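Long-range contact in hypothetical membrane protein (Corynebacterium glutamicum, PDB 6JSA), which binds heme in this C-terminal domain and probably passes it on within the heme uptake machinery of Corynebacteria: residues A[109-121]-A[132-145]. Residues are numbered along the deposited sequence; the frame is centred on the assembly and turned at random. Where two conformers were deposited one is given.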
ATOM      1  N   ASN A 109      -2.298   1.312 -17.218  1.00  9.44           N
ATOM      2  CA  ASN A 109      -1.463   2.075 -16.301  1.00  9.30           C
ATOM      3  C   ASN A 109      -2.368   3.085 -15.607  1.00  9.35           C
ATOM      4  O   ASN A 109      -2.820   4.049 -16.232  1.00 11.41           O
ATOM      5  CB  ASN A 109      -0.340   2.772 -17.063  1.00 10.10           C
ATOM      6  CG  ASN A 109       0.711   3.362 -16.136  1.00 10.07           C
ATOM      7  OD1 ASN A 109       0.476   3.524 -14.932  1.00 10.48           O
ATOM      8  ND2 ASN A 109       1.882   3.690 -16.691  1.00 11.82           N
ATOM      9  N   TYR A 110      -2.657   2.843 -14.327  1.00  9.14           N
ATOM     10  CA  TYR A 110      -3.485   3.751 -13.542  1.00 10.12           C
ATOM     11  C   TYR A 110      -2.718   4.971 -13.075  1.00 10.65           C
ATOM     12  O   TYR A 110      -3.325   5.893 -12.514  1.00 11.94           O
ATOM     13  CB  TYR A 110      -4.108   3.010 -12.347  1.00 10.19           C
ATOM     14  CG  TYR A 110      -5.079   1.952 -12.800  1.00 10.23           C
ATOM     15  CD1 TYR A 110      -4.647   0.666 -13.093  1.00 10.72           C
ATOM     16  CD2 TYR A 110      -6.428   2.254 -12.978  1.00 10.66           C
ATOM     17  CE1 TYR A 110      -5.533  -0.292 -13.543  1.00 11.22           C
ATOM     18  CE2 TYR A 110      -7.323   1.305 -13.420  1.00 11.25           C
ATOM     19  CZ  TYR A 110      -6.869   0.032 -13.706  1.00 11.09           C
ATOM     20  OH  TYR A 110      -7.747  -0.921 -14.161  1.00 12.80           O
ATOM     21  N   GLY A 111      -1.408   5.001 -13.308  1.00  9.80           N
ATOM     22  CA  GLY A 111      -0.589   6.084 -12.834  1.00 10.16           C
ATOM     23  C   GLY A 111      -0.492   6.066 -11.315  1.00  9.60           C
ATOM     24  O   GLY A 111      -0.698   5.047 -10.646  1.00  9.73           O
ATOM     25  N   ARG A 112      -0.185   7.236 -10.773  1.00  9.52           N
ATOM     26  CA  ARG A 112      -0.140   7.414  -9.333  1.00  9.49           C
ATOM     27  C   ARG A 112      -1.553   7.704  -8.849  1.00  9.06           C
ATOM     28  O   ARG A 112      -2.176   8.679  -9.284  1.00 12.37           O
ATOM     29  CB  ARG A 112       0.808   8.553  -8.970  1.00 10.27           C
ATOM     30  CG  ARG A 112       1.071   8.633  -7.492  1.00 10.62           C
ATOM     31  CD  ARG A 112       2.424   9.250  -7.180  1.00 10.77           C
ATOM     32  NE  ARG A 112       2.701   9.144  -5.751  1.00 10.65           N
ATOM     33  CZ  ARG A 112       3.168   8.045  -5.161  1.00  9.82           C
ATOM     34  NH1 ARG A 112       3.427   6.955  -5.879  1.00 10.17           N
ATOM     35  NH2 ARG A 112       3.366   8.026  -3.853  1.00 10.91           N
ATOM     36  N   THR A 113      -2.071   6.849  -7.970  1.00  9.12           N
ATOM     37  CA  THR A 113      -3.493   6.862  -7.661  1.00  9.93           C
ATOM     38  C   THR A 113      -3.710   6.522  -6.193  1.00  9.16           C
ATOM     39  O   THR A 113      -2.899   5.831  -5.572  1.00  8.94           O
ATOM     40  CB  THR A 113      -4.238   5.856  -8.554  1.00 12.42           C
ATOM     41  OG1 THR A 113      -5.648   6.010  -8.385  1.00 14.33           O
ATOM     42  CG2 THR A 113      -3.842   4.415  -8.217  1.00 12.44           C
ATOM     43  N   VAL A 114      -4.818   7.006  -5.640  1.00  9.33           N
ATOM     44  CA  VAL A 114      -5.238   6.547  -4.323  1.00  8.88           C
ATOM     45  C   VAL A 114      -5.760   5.121  -4.458  1.00  8.59           C
ATOM     46  O   VAL A 114      -6.747   4.877  -5.158  1.00  9.64           O
ATOM     47  CB  VAL A 114      -6.296   7.485  -3.725  1.00 10.56           C
ATOM     48  CG1 VAL A 114      -6.802   6.945  -2.394  1.00 12.07           C
ATOM     49  CG2 VAL A 114      -5.719   8.880  -3.564  1.00 11.90           C
ATOM     50  N   VAL A 115      -5.080   4.174  -3.810  1.00  8.43           N
ATOM     51  CA  VAL A 115      -5.502   2.773  -3.806  1.00  9.21           C
ATOM     52  C   VAL A 115      -6.554   2.522  -2.734  1.00  8.93           C
ATOM     53  O   VAL A 115      -7.414   1.649  -2.891  1.00  9.41           O
ATOM     54  CB  VAL A 115      -4.268   1.869  -3.616  1.00 11.67           C
ATOM     55  CG1 VAL A 115      -4.657   0.415  -3.392  1.00 13.07           C
ATOM     56  CG2 VAL A 115      -3.358   1.975  -4.815  1.00 13.22           C
ATOM     57  N   GLY A 116      -6.503   3.262  -1.631  1.00  8.63           N
ATOM     58  CA  GLY A 116      -7.487   3.111  -0.580  1.00  9.79           C
ATOM     59  C   GLY A 116      -7.514   4.304   0.342  1.00 10.29           C
ATOM     60  O   GLY A 116      -6.545   5.064   0.443  1.00 10.93           O
ATOM     61  N   THR A 117      -8.654   4.473   1.001  1.00 10.80           N
ATOM     62  CA  THR A 117      -8.764   5.486   2.032  0.55 11.41           C
ATOM     63  C   THR A 117      -8.446   4.871   3.385  1.00 10.72           C
ATOM     64  O   THR A 117      -8.776   3.713   3.668  1.00 12.26           O
ATOM     65  CB  THR A 117     -10.146   6.132   2.035  0.55 13.15           C
ATOM     66  OG1 THR A 117     -11.137   5.107   2.064  0.55 13.52           O
ATOM     67  CG2 THR A 117     -10.335   6.980   0.783  0.55 13.77           C
ATOM     68  N   LEU A 118      -7.762   5.651   4.212  1.00 10.71           N
ATOM     69  CA  LEU A 118      -7.274   5.187   5.500  1.00 10.44           C
ATOM     70  C   LEU A 118      -8.115   5.751   6.632  1.00 10.82           C
ATOM     71  O   LEU A 118      -8.429   6.946   6.659  1.00 11.29           O
ATOM     72  CB  LEU A 118      -5.833   5.639   5.717  1.00 10.43           C
ATOM     73  CG  LEU A 118      -4.839   5.146   4.674  1.00  9.92           C
ATOM     74  CD1 LEU A 118      -3.433   5.589   5.036  1.00 10.90           C
ATOM     75  CD2 LEU A 118      -4.908   3.635   4.536  1.00 10.46           C
ATOM     76  N   ASN A 119      -8.439   4.888   7.586  1.00 11.41           N
ATOM     77  CA  ASN A 119      -9.067   5.281   8.841  1.00 12.27           C
ATOM     78  C   ASN A 119      -8.163   4.750   9.945  1.00 11.37           C
ATOM     79  O   ASN A 119      -8.064   3.532  10.136  1.00 11.01           O
ATOM     80  CB  ASN A 119     -10.474   4.694   8.948  1.00 16.16           C
ATOM     81  CG  ASN A 119     -11.152   5.046  10.254  1.00 21.26           C
ATOM     82  OD1 ASN A 119     -10.787   6.017  10.911  1.00 23.91           O
ATOM     83  ND2 ASN A 119     -12.147   4.255  10.638  1.00 23.58           N
ATOM     84  N   PHE A 120      -7.470   5.655  10.638  1.00 10.98           N
ATOM     85  CA  PHE A 120      -6.483   5.246  11.627  1.00 11.21           C
ATOM     86  C   PHE A 120      -7.159   4.831  12.922  1.00 12.46           C
ATOM     87  O   PHE A 120      -7.962   5.581  13.479  1.00 14.82           O
ATOM     88  CB  PHE A 120      -5.473   6.364  11.884  1.00 11.16           C
ATOM     89  CG  PHE A 120      -4.483   6.521  10.774  1.00 10.05           C
ATOM     90  CD1 PHE A 120      -4.773   7.319   9.673  1.00 10.65           C
ATOM     91  CD2 PHE A 120      -3.276   5.835  10.801  1.00 10.98           C
ATOM     92  CE1 PHE A 120      -3.878   7.439   8.620  1.00 11.47           C
ATOM     93  CE2 PHE A 120      -2.367   5.957   9.751  1.00 11.11           C
ATOM     94  CZ  PHE A 120      -2.672   6.765   8.659  1.00 11.20           C
ATOM     95  N   SER A 121      -6.840   3.625  13.388  1.00 13.01           N
ATOM     96  CA  SER A 121      -7.234   3.205  14.726  1.00 14.21           C
ATOM     97  C   SER A 121      -6.253   3.718  15.772  1.00 14.06           C
ATOM     98  O   SER A 121      -6.618   3.878  16.943  1.00 15.94           O
ATOM     99  CB  SER A 121      -7.309   1.680  14.780  1.00 16.16           C
ATOM    100  OG  SER A 121      -6.085   1.100  14.361  1.00 17.54           O
ATOM    101  N   GLY A 132       1.469   4.617  13.381  1.00 10.97           N
ATOM    102  CA  GLY A 132       0.038   4.429  13.317  1.00 11.17           C
ATOM    103  C   GLY A 132      -0.339   3.153  12.608  1.00 10.93           C
ATOM    104  O   GLY A 132       0.489   2.485  11.982  1.00 10.83           O
ATOM    105  N   SER A 133      -1.622   2.831  12.727  1.00 10.51           N
ATOM    106  CA  SER A 133      -2.234   1.694  12.055  0.62 11.09           C
ATOM    107  C   SER A 133      -3.585   2.140  11.524  1.00  9.95           C
ATOM    108  O   SER A 133      -4.322   2.854  12.216  1.00 10.78           O
ATOM    109  CB  SER A 133      -2.451   0.526  13.024  0.62 13.33           C
ATOM    110  OG  SER A 133      -1.224   0.016  13.511  0.62 14.94           O
ATOM    111  N   ALA A 134      -3.914   1.719  10.306  1.00  9.98           N
ATOM    112  CA  ALA A 134      -5.156   2.141   9.672  1.00  9.93           C
ATOM    113  C   ALA A 134      -5.801   1.008   8.892  1.00 10.16           C
ATOM    114  O   ALA A 134      -5.113   0.181   8.286  1.00 10.70           O
ATOM    115  CB  ALA A 134      -4.914   3.306   8.713  1.00 10.14           C
ATOM    116  N   SER A 135      -7.131   0.988   8.899  1.00 10.33           N
ATOM    117  CA  SER A 135      -7.857   0.180   7.930  1.00 10.76           C
ATOM    118  C   SER A 135      -7.753   0.830   6.553  1.00 10.85           C
ATOM    119  O   SER A 135      -7.588   2.051   6.427  1.00 11.36           O
ATOM    120  CB  SER A 135      -9.330   0.056   8.329  1.00 13.69           C
ATOM    121  OG  SER A 135      -9.964   1.323   8.298  1.00 16.77           O
ATOM    122  N   VAL A 136      -7.841  -0.007   5.519  1.00 10.26           N
ATOM    123  CA  VAL A 136      -7.668   0.402   4.126  1.00 10.62           C
ATOM    124  C   VAL A 136      -8.930   0.020   3.360  1.00 10.67           C
ATOM    125  O   VAL A 136      -9.237  -1.168   3.208  1.00 11.85           O
ATOM    126  CB  VAL A 136      -6.431  -0.259   3.494  1.00 11.01           C
ATOM    127  CG1 VAL A 136      -6.262   0.219   2.063  1.00 11.96           C
ATOM    128  CG2 VAL A 136      -5.169   0.016   4.326  1.00 12.16           C
ATOM    129  N   SER A 137      -9.646   1.023   2.859  1.00  9.72           N
ATOM    130  CA  SER A 137     -10.894   0.825   2.126  1.00 10.54           C
ATOM    131  C   SER A 137     -10.633   1.072   0.650  1.00 10.09           C
ATOM    132  O   SER A 137     -10.244   2.176   0.262  1.00 10.98           O
ATOM    133  CB  SER A 137     -11.956   1.801   2.624  1.00 11.32           C
ATOM    134  OG  SER A 137     -12.294   1.532   3.968  1.00 13.17           O
ATOM    135  N   LEU A 138     -10.868   0.054  -0.169  1.00  9.20           N
ATOM    136  CA  LEU A 138     -10.456   0.080  -1.565  1.00  8.78           C
ATOM    137  C   LEU A 138     -11.134   1.208  -2.343  1.00  8.57           C
ATOM    138  O   LEU A 138     -12.346   1.421  -2.238  1.00  9.65           O
ATOM    139  CB  LEU A 138     -10.806  -1.265  -2.195  1.00  9.60           C
ATOM    140  CG  LEU A 138     -10.345  -1.542  -3.620  1.00  9.34           C
ATOM    141  CD1 LEU A 138      -8.829  -1.558  -3.690  1.00  9.59           C
ATOM    142  CD2 LEU A 138     -10.926  -2.865  -4.078  1.00 10.28           C
ATOM    143  N   SER A 139     -10.344   1.910  -3.155  1.00  9.74           N
ATOM    144  CA  SER A 139     -10.829   2.992  -3.999  1.00  9.55           C
ATOM    145  C   SER A 139     -11.447   2.455  -5.291  1.00 10.35           C
ATOM    146  O   SER A 139     -11.372   1.264  -5.606  1.00 10.05           O
ATOM    147  CB  SER A 139      -9.665   3.903  -4.378  1.00 10.23           C
ATOM    148  OG  SER A 139      -8.786   3.203  -5.249  1.00  9.96           O
ATOM    149  N   GLN A 140     -12.045   3.371  -6.059  1.00 11.13           N
ATOM    150  CA  GLN A 140     -12.568   3.018  -7.376  0.53 12.42           C
ATOM    151  C   GLN A 140     -11.456   2.499  -8.284  1.00 11.54           C
ATOM    152  O   GLN A 140     -11.583   1.438  -8.902  1.00 11.84           O
ATOM    153  CB  GLN A 140     -13.244   4.238  -8.005  0.53 14.50           C
ATOM    154  CG  GLN A 140     -14.391   4.817  -7.190  0.53 16.01           C
ATOM    155  CD  GLN A 140     -15.674   4.035  -7.353  0.53 17.01           C
ATOM    156  OE1 GLN A 140     -15.821   3.256  -8.292  0.53 17.43           O
ATOM    157  NE2 GLN A 140     -16.613   4.237  -6.436  0.53 16.53           N
ATOM    158  N   SER A 141     -10.351   3.243  -8.375  1.00 10.96           N
ATOM    159  CA  SER A 141      -9.247   2.803  -9.223  1.00 11.42           C
ATOM    160  C   SER A 141      -8.661   1.492  -8.719  1.00 10.93           C
ATOM    161  O   SER A 141      -8.289   0.627  -9.519  1.00 10.91           O
ATOM    162  CB  SER A 141      -8.168   3.882  -9.298  1.00 12.20           C
ATOM    163  OG  SER A 141      -7.591   4.095  -8.026  1.00 14.01           O
ATOM    164  N   GLY A 142      -8.584   1.320  -7.397  1.00 10.04           N
ATOM    165  CA  GLY A 142      -8.096   0.061  -6.861  1.00  9.46           C
ATOM    166  C   GLY A 142      -8.985  -1.110  -7.236  1.00  8.98           C
ATOM    167  O   GLY A 142      -8.498  -2.184  -7.597  1.00  9.26           O
ATOM    168  N   SER A 143     -10.304  -0.919  -7.165  1.00  9.23           N
ATOM    169  CA  SER A 143     -11.237  -1.962  -7.577  1.00 10.58           C
ATOM    170  C   SER A 143     -11.025  -2.347  -9.036  1.00  9.81           C
ATOM    171  O   SER A 143     -11.012  -3.540  -9.380  1.00 10.24           O
ATOM    172  CB  SER A 143     -12.661  -1.464  -7.346  1.00 12.18           C
ATOM    173  OG  SER A 143     -13.616  -2.395  -7.807  1.00 14.45           O
ATOM    174  N   GLN A 144     -10.852  -1.354  -9.912  1.00 10.30           N
ATOM    175  CA  GLN A 144     -10.572  -1.652 -11.312  1.00 10.97           C
ATOM    176  C   GLN A 144      -9.246  -2.376 -11.468  1.00 10.18           C
ATOM    177  O   GLN A 144      -9.119  -3.280 -12.295  1.00 10.74           O
ATOM    178  CB  GLN A 144     -10.563  -0.365 -12.131  1.00 12.93           C
ATOM    179  CG  GLN A 144     -11.902   0.338 -12.163  1.00 16.04           C
ATOM    180  CD  GLN A 144     -11.836   1.658 -12.894  1.00 21.09           C
ATOM    181  OE1 GLN A 144     -10.962   1.871 -13.738  1.00 23.76           O
ATOM    182  NE2 GLN A 144     -12.753   2.561 -12.569  1.00 23.07           N
ATOM    183  N   ALA A 145      -8.233  -1.977 -10.698  1.00  9.64           N
ATOM    184  CA  ALA A 145      -6.934  -2.633 -10.812  1.00  9.80           C
ATOM    185  C   ALA A 145      -7.001  -4.088 -10.379  1.00  9.66           C
ATOM    186  O   ALA A 145      -6.229  -4.916 -10.875  1.00 10.40           O
ATOM    187  CB  ALA A 145      -5.888  -1.873 -10.000  1.00  9.91           C
TER
HETATM  188  O   HOH W   1      -9.881  -0.255 -15.812  1.00 26.34           O
HETATM  189  O   HOH W   2     -10.517   2.737   5.723  1.00 16.35           O
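One hydroxyl, Ser139 OG, both caps helix 140-145 and donates across the contact to Val114 O, at 2.6 Å. The capping bond is the one it accepts from Gly142 N at 2.9 Å. Chi1 of 68° sets OG between its own backbone N and carbonyl carbon, where it can meet both partners. Ser139 N adds a straight bond (N-H...O 164°) to Val115 O, although it approaches from above that carbonyl plane. The N-cap, just before the helix, is thus bonded to Val114 and to Val115 of the classic bulge, in which Val115 and Gly116 both face Leu94 on strand 91-101. Two residues on, Ser141 OG and Thr113 OG1 share a hydrogen bond of 2.8 Å. Farther along, the Tyr110 ring has Ser141 O over one face, toward the rim, and Gln144 OE1 at its edge; a water joins Tyr110 OH to Gln144 OE1, and Ala145 CB lies 3.9 Å from Tyr110 CE1. On the other side of Ser139, strands 113-120 and 132-138 pair as a beta hairpin, hydrogen-bonded at Thr117-Ser137 and Asn119-Ser135. On its apolar face Ala134 CB sits over the centre of the Phe120 ring, a CH-pi contact 3.7 Å from the centroid, while Leu118 CD2 packs alongside Val136 CG2 at 3.6 Å. These bonds join the helix start to strand 113-120, and Ala145, at its other end, touches the heme, consistent with a fixed placement of that pocket residue.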